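Local coordinates for protein linoleate 11-lipoxygenase (Gaeumannomyces graminis, PDB 5FX8) that oxidises linoleic and alpha-linolenic acids with molecular oxygen to 11S- and 13R-hydroperoxy fatty acids, using a catalytic manganese ion, at residues A[172-177]-A[475-480]; A[290-295]-A[360-365]. All coordinates share one frame; numbering follows the deposited sequence.

Contact 1 of 2, residues A[172-177]-A[475-480]. With MN (manganese (II) ion), chain I.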
loop_
_atom_site.group_PDB
_atom_site.type_symbol
_atom_site.label_atom_id
_atom_site.label_comp_id
_atom_site.label_asym_id
_atom_site.label_seq_id
_atom_site.Cartn_x
_atom_site.Cartn_y
_atom_site.Cartn_z
ATOM N N ASN A 172 -11.361 9.991 -1.611
ATOM C CA ASN A 172 -10.408 11.015 -2.029
ATOM C C ASN A 172 -10.906 12.323 -1.463
ATOM O O ASN A 172 -11.665 13.042 -2.114
ATOM C CB ASN A 172 -10.262 11.129 -3.541
ATOM C CG ASN A 172 -9.386 12.323 -3.943
ATOM O OD1 ASN A 172 -8.774 12.973 -3.081
ATOM N ND2 ASN A 172 -9.310 12.607 -5.243
ATOM N N PRO A 173 -10.468 12.678 -0.265
ATOM C CA PRO A 173 -10.967 13.883 0.404
ATOM C C PRO A 173 -10.086 15.106 0.235
ATOM O O PRO A 173 -10.309 16.116 0.902
ATOM C CB PRO A 173 -10.965 13.438 1.868
ATOM C CG PRO A 173 -9.747 12.564 1.926
ATOM C CD PRO A 173 -9.753 11.785 0.654
ATOM N N TYR A 174 -9.082 15.022 -0.608
ATOM C CA TYR A 174 -8.067 16.038 -0.686
ATOM C C TYR A 174 -8.305 17.041 -1.799
ATOM O O TYR A 174 -7.450 17.898 -2.007
ATOM C CB TYR A 174 -6.723 15.367 -0.850
ATOM C CG TYR A 174 -6.245 14.741 0.406
ATOM C CD1 TYR A 174 -5.894 15.525 1.488
ATOM C CD2 TYR A 174 -6.135 13.379 0.527
ATOM C CE1 TYR A 174 -5.459 14.988 2.596
ATOM C CE2 TYR A 174 -5.684 12.833 1.662
ATOM C CZ TYR A 174 -5.347 13.657 2.680
ATOM O OH TYR A 174 -4.894 13.148 3.836
ATOM N N VAL A 175 -9.439 16.979 -2.506
ATOM C CA VAL A 175 -9.632 17.842 -3.665
ATOM C C VAL A 175 -10.813 18.773 -3.419
ATOM O O VAL A 175 -10.783 19.936 -3.817
ATOM C CB VAL A 175 -9.766 17.032 -4.989
ATOM C CG1 VAL A 175 -10.967 16.167 -5.057
ATOM C CG2 VAL A 175 -9.796 17.941 -6.177
ATOM N N LEU A 176 -11.815 18.312 -2.689
ATOM C CA LEU A 176 -13.032 19.095 -2.522
ATOM C C LEU A 176 -12.776 20.407 -1.775
ATOM O O LEU A 176 -11.942 20.485 -0.877
ATOM C CB LEU A 176 -14.067 18.262 -1.775
ATOM C CG LEU A 176 -15.431 18.905 -1.586
ATOM C CD1 LEU A 176 -16.216 18.823 -2.900
ATOM C CD2 LEU A 176 -16.158 18.281 -0.410
ATOM N N LYS A 177 -13.522 21.441 -2.131
ATOM C CA LYS A 177 -13.311 22.740 -1.520
ATOM C C LYS A 177 -14.621 23.505 -1.566
ATOM O O LYS A 177 -15.303 23.491 -2.587
ATOM C CB LYS A 177 -12.191 23.484 -2.244
ATOM C CG LYS A 177 -12.430 24.937 -2.400
ATOM C CD LYS A 177 -12.007 25.417 -3.788
ATOM C CE LYS A 177 -12.544 26.817 -4.104
ATOM N NZ LYS A 177 -12.139 27.224 -5.479
ATOM N N GLY A 475 1.353 6.543 7.780
ATOM C CA GLY A 475 0.526 5.452 8.239
ATOM C C GLY A 475 -0.942 5.732 8.062
ATOM O O GLY A 475 -1.773 4.957 8.515
ATOM N N GLY A 476 -1.265 6.846 7.424
ATOM C CA GLY A 476 -2.630 7.306 7.281
ATOM C C GLY A 476 -2.928 7.977 5.957
ATOM O O GLY A 476 -3.598 7.384 5.130
ATOM N N ALA A 477 -2.422 9.187 5.727
ATOM C CA ALA A 477 -2.736 9.906 4.500
ATOM C C ALA A 477 -2.347 9.123 3.239
ATOM O O ALA A 477 -3.098 9.109 2.259
ATOM C CB ALA A 477 -2.055 11.258 4.509
ATOM N N HIS A 478 -1.173 8.488 3.229
ATOM C CA HIS A 478 -0.783 7.716 2.058
ATOM C C HIS A 478 -1.816 6.659 1.722
ATOM O O HIS A 478 -2.144 6.449 0.552
ATOM C CB HIS A 478 0.565 7.041 2.281
ATOM C CG HIS A 478 0.987 6.174 1.136
ATOM N ND1 HIS A 478 0.602 4.865 1.019
ATOM C CD2 HIS A 478 1.711 6.452 0.029
ATOM C CE1 HIS A 478 1.096 4.362 -0.094
ATOM N NE2 HIS A 478 1.781 5.303 -0.710
ATOM N N HIS A 479 -2.337 5.984 2.729
ATOM C CA HIS A 479 -3.174 4.829 2.484
ATOM C C HIS A 479 -4.604 5.214 2.167
ATOM O O HIS A 479 -5.421 4.351 1.881
ATOM C CB HIS A 479 -3.092 3.901 3.688
ATOM C CG HIS A 479 -1.694 3.687 4.197
ATOM N ND1 HIS A 479 -0.609 3.503 3.370
ATOM C CD2 HIS A 479 -1.208 3.626 5.458
ATOM C CE1 HIS A 479 0.477 3.324 4.096
ATOM N NE2 HIS A 479 0.140 3.401 5.367
ATOM N N VAL A 480 -4.933 6.488 2.214
ATOM C CA VAL A 480 -6.219 6.916 1.716
ATOM C C VAL A 480 -6.148 7.110 0.208
ATOM O O VAL A 480 -7.108 6.833 -0.511
ATOM C CB VAL A 480 -6.647 8.196 2.464
ATOM C CG1 VAL A 480 -7.914 8.780 1.896
ATOM C CG2 VAL A 480 -6.819 7.920 3.924
HETATM MN MN MN I . 2.374 5.380 -2.859
HETATM O O HOH W 1 2.979 4.995 -5.181
#
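Pro173 and Val480 meet through hydrocarbon alone: the ring carbon CD of Pro173 lies 3.7 Å from CG1 of Val480, both residues being compact and apolar, as suits a buried seam. Beside them the phenol end of Tyr174 reaches the helix, its OH 3.5 Å from CB of Ala477; the small methyl leaves room for the tip of the long side chain. With CG anti to its own carbonyl carbon (chi1 -74°), the tyrosine also keeps CG of Pro173 over one ring face, toward the rim, and its ring meets Phe293 edge-to-face.

Asn172 OD1 accepts the backbone N of Tyr174 at 3.2 Å, an Asx turn that bends the loop before strand 177-178, while ND2 ties this loop to Asp282 of helix 268-305.

Helix 460-481 is one of the metal-bearing helices of the lipoxygenase fold. His478 points away from the loop, and its NE2 binds the manganese at 2.2 Å. His478 ND1 donates to His479 ND1 at 3.0 Å; the acceptor lies in the plane of the His478 ring, whereas the donor is tilted out of the His479 ring plane. This second-shell bond steadies the ligand's rotation. His479 NE2 is hydrogen-bonded to Pro613 O.

Contact 2 of 2, residues A[290-295]-A[360-365]. With MN (manganese (II) ion), chain I.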
loop_
_atom_site.group_PDB
_atom_site.type_symbol
_atom_site.label_atom_id
_atom_site.label_comp_id
_atom_site.label_asym_id
_atom_site.label_seq_id
_atom_site.Cartn_x
_atom_site.Cartn_y
_atom_site.Cartn_z
ATOM N N HIS A 290 -0.577 12.024 -4.887
ATOM C CA HIS A 290 0.046 11.396 -3.713
ATOM C C HIS A 290 1.545 11.201 -3.859
ATOM O O HIS A 290 2.212 10.854 -2.875
ATOM C CB HIS A 290 -0.604 10.051 -3.373
ATOM C CG HIS A 290 0.117 8.856 -3.916
ATOM N ND1 HIS A 290 0.013 8.483 -5.232
ATOM C CD2 HIS A 290 0.908 7.926 -3.322
ATOM C CE1 HIS A 290 0.729 7.392 -5.435
ATOM N NE2 HIS A 290 1.285 7.033 -4.293
ATOM N N VAL A 291 2.092 11.398 -5.058
ATOM C CA VAL A 291 3.537 11.478 -5.212
ATOM C C VAL A 291 4.118 12.432 -4.180
ATOM O O VAL A 291 5.171 12.168 -3.588
ATOM C CB VAL A 291 3.870 11.899 -6.649
ATOM C CG1 VAL A 291 5.352 12.072 -6.850
ATOM C CG2 VAL A 291 3.361 10.863 -7.561
ATOM N N LEU A 292 3.391 13.514 -3.895
ATOM C CA LEU A 292 3.818 14.475 -2.891
ATOM C C LEU A 292 3.758 13.887 -1.481
ATOM O O LEU A 292 4.609 14.201 -0.638
ATOM C CB LEU A 292 2.974 15.742 -3.022
ATOM C CG LEU A 292 3.160 16.586 -4.289
ATOM C CD1 LEU A 292 2.221 17.742 -4.310
ATOM C CD2 LEU A 292 4.494 17.142 -4.238
ATOM N N PHE A 293 2.785 13.019 -1.201
ATOM C CA PHE A 293 2.829 12.277 0.053
ATOM C C PHE A 293 4.072 11.415 0.128
ATOM O O PHE A 293 4.476 11.033 1.220
ATOM C CB PHE A 293 1.615 11.357 0.251
ATOM C CG PHE A 293 0.284 12.062 0.356
ATOM C CD1 PHE A 293 0.166 13.418 0.183
ATOM C CD2 PHE A 293 -0.868 11.345 0.616
ATOM C CE1 PHE A 293 -1.060 14.037 0.266
ATOM C CE2 PHE A 293 -2.100 11.978 0.710
ATOM C CZ PHE A 293 -2.184 13.311 0.528
ATOM N N HIS A 294 4.680 11.070 -1.004
ATOM C CA HIS A 294 5.966 10.386 -0.915
ATOM C C HIS A 294 7.131 11.366 -0.754
ATOM O O HIS A 294 7.990 11.164 0.099
ATOM C CB HIS A 294 6.181 9.494 -2.140
ATOM C CG HIS A 294 5.464 8.181 -2.085
ATOM N ND1 HIS A 294 5.939 7.106 -1.374
ATOM C CD2 HIS A 294 4.308 7.770 -2.655
ATOM C CE1 HIS A 294 5.111 6.088 -1.508
ATOM N NE2 HIS A 294 4.111 6.465 -2.282
ATOM N N THR A 295 7.165 12.449 -1.521
ATOM C CA THR A 295 8.365 13.261 -1.624
ATOM C C THR A 295 8.516 14.313 -0.526
ATOM O O THR A 295 9.646 14.699 -0.235
ATOM C CB THR A 295 8.462 13.934 -3.009
ATOM O OG1 THR A 295 7.287 14.704 -3.308
ATOM C CG2 THR A 295 8.625 12.913 -4.052
ATOM N N SER A 360 3.762 20.240 -11.574
ATOM C CA SER A 360 2.932 21.432 -11.755
ATOM C C SER A 360 2.323 21.895 -10.448
ATOM O O SER A 360 2.247 23.099 -10.188
ATOM C CB SER A 360 1.796 21.168 -12.726
ATOM O OG SER A 360 2.277 20.751 -13.964
ATOM N N VAL A 361 1.818 20.958 -9.648
ATOM C CA VAL A 361 1.302 21.314 -8.335
ATOM C C VAL A 361 2.381 22.008 -7.522
ATOM O O VAL A 361 2.170 23.095 -6.984
ATOM C CB VAL A 361 0.759 20.069 -7.619
ATOM C CG1 VAL A 361 0.295 20.404 -6.224
ATOM C CG2 VAL A 361 -0.369 19.486 -8.412
ATOM N N TYR A 362 3.564 21.398 -7.453
ATOM C CA TYR A 362 4.647 21.941 -6.651
ATOM C C TYR A 362 5.077 23.299 -7.169
ATOM O O TYR A 362 5.413 24.201 -6.391
ATOM C CB TYR A 362 5.821 20.972 -6.660
ATOM C CG TYR A 362 6.753 21.132 -5.485
ATOM C CD1 TYR A 362 6.341 20.809 -4.197
ATOM C CD2 TYR A 362 8.040 21.595 -5.665
ATOM C CE1 TYR A 362 7.186 20.969 -3.128
ATOM C CE2 TYR A 362 8.891 21.739 -4.613
ATOM C CZ TYR A 362 8.469 21.432 -3.356
ATOM O OH TYR A 362 9.358 21.605 -2.339
ATOM N N ALA A 363 5.065 23.463 -8.485
ATOM C CA ALA A 363 5.433 24.740 -9.066
ATOM C C ALA A 363 4.390 25.815 -8.762
ATOM O O ALA A 363 4.739 26.993 -8.667
ATOM C CB ALA A 363 5.659 24.559 -10.567
ATOM N N GLN A 364 3.121 25.445 -8.582
ATOM C CA GLN A 364 2.121 26.442 -8.204
ATOM C C GLN A 364 2.093 26.711 -6.692
ATOM O O GLN A 364 1.227 27.442 -6.225
ATOM C CB GLN A 364 0.726 26.022 -8.681
ATOM C CG GLN A 364 0.566 25.920 -10.200
ATOM C CD GLN A 364 -0.700 25.167 -10.631
ATOM O OE1 GLN A 364 -1.529 24.788 -9.801
ATOM N NE2 GLN A 364 -0.841 24.942 -11.935
ATOM N N GLY A 365 3.000 26.138 -5.917
ATOM C CA GLY A 365 3.085 26.407 -4.506
ATOM C C GLY A 365 2.525 25.334 -3.607
ATOM O O GLY A 365 2.457 25.548 -2.392
HETATM MN MN MN I . 2.374 5.380 -2.859
HETATM O O HOH W 1 2.979 4.995 -5.181
#
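Within 290-295 and 360-365 the CA atoms of Leu292 and Tyr362 come nearest, 8.4 Å apart, a separation bridged by side chains with no hydrogen bond across. Leu292, on helix 268-305, projects toward helix 351-363 and divides its two methyl groups between successive residues there. CD1 of Leu292 meets CG1 of Val361 at 3.8 Å, and its CD2 approaches CD1 of the Tyr362 ring at 4.1 Å. A forked aliphatic side chain suits this place because one residue can touch two neighbours. Val361 presents CG1, the branch anti to its backbone N (chi1 177°), and Tyr362 adds a broad aromatic ring that the leucine methyl approaches obliquely. The same ring has a cation-pi partner in Arg450, which also bonds the carbonyl O of Tyr362, so the tyrosine serves both an apolar and a charged neighbour.

Helix 351-363 ends just beyond this point in a Schellman motif, in which Gly365 N bonds Tyr362 O at 3.1 Å; the positive phi of Gly365 (103°) is readily adopted by glycine.

Helix 268-305 also carries metal chemistry. His290 and His294, four residues apart in this protein, bind the manganese through NE2 at 2.4 Å and 2.1 Å, and water 1 lies 2.4 Å from the metal, in the plane of the His290 ring at its edge. His290 ND1 is hydrogen-bonded to Gln287 O, which limits rotation of the imidazole and leaves NE2 for the metal. His478, Asn482 and the C-terminal Val618 complete the protein ligands. Two histidines on a long central helix, joined by ligands from a second helix region and the terminal carboxylate, are the hallmark of the lipoxygenase metal site.

Overall arrangement
Contact 1 lies deep in the core, its centre about 4 Å from the centre of the chain, whereas the centre of contact 2 is about 12 Å away from that point and the contact is partly buried, with Leu292 buried and Val361 and Tyr362 partly exposed. Both pack apolar side chains without a hydrogen bond between their segments, but contact 1 fastens a loop to a helix and contact 2 joins two helices. They share the manganese site: helices 460-481 and 268-305 contribute its three histidines. The two helices also meet directly, Ala477 O lying 3.4 Å from Phe293 CE2. Along the chain, contact 2 is nested within the loop closed by contact 1.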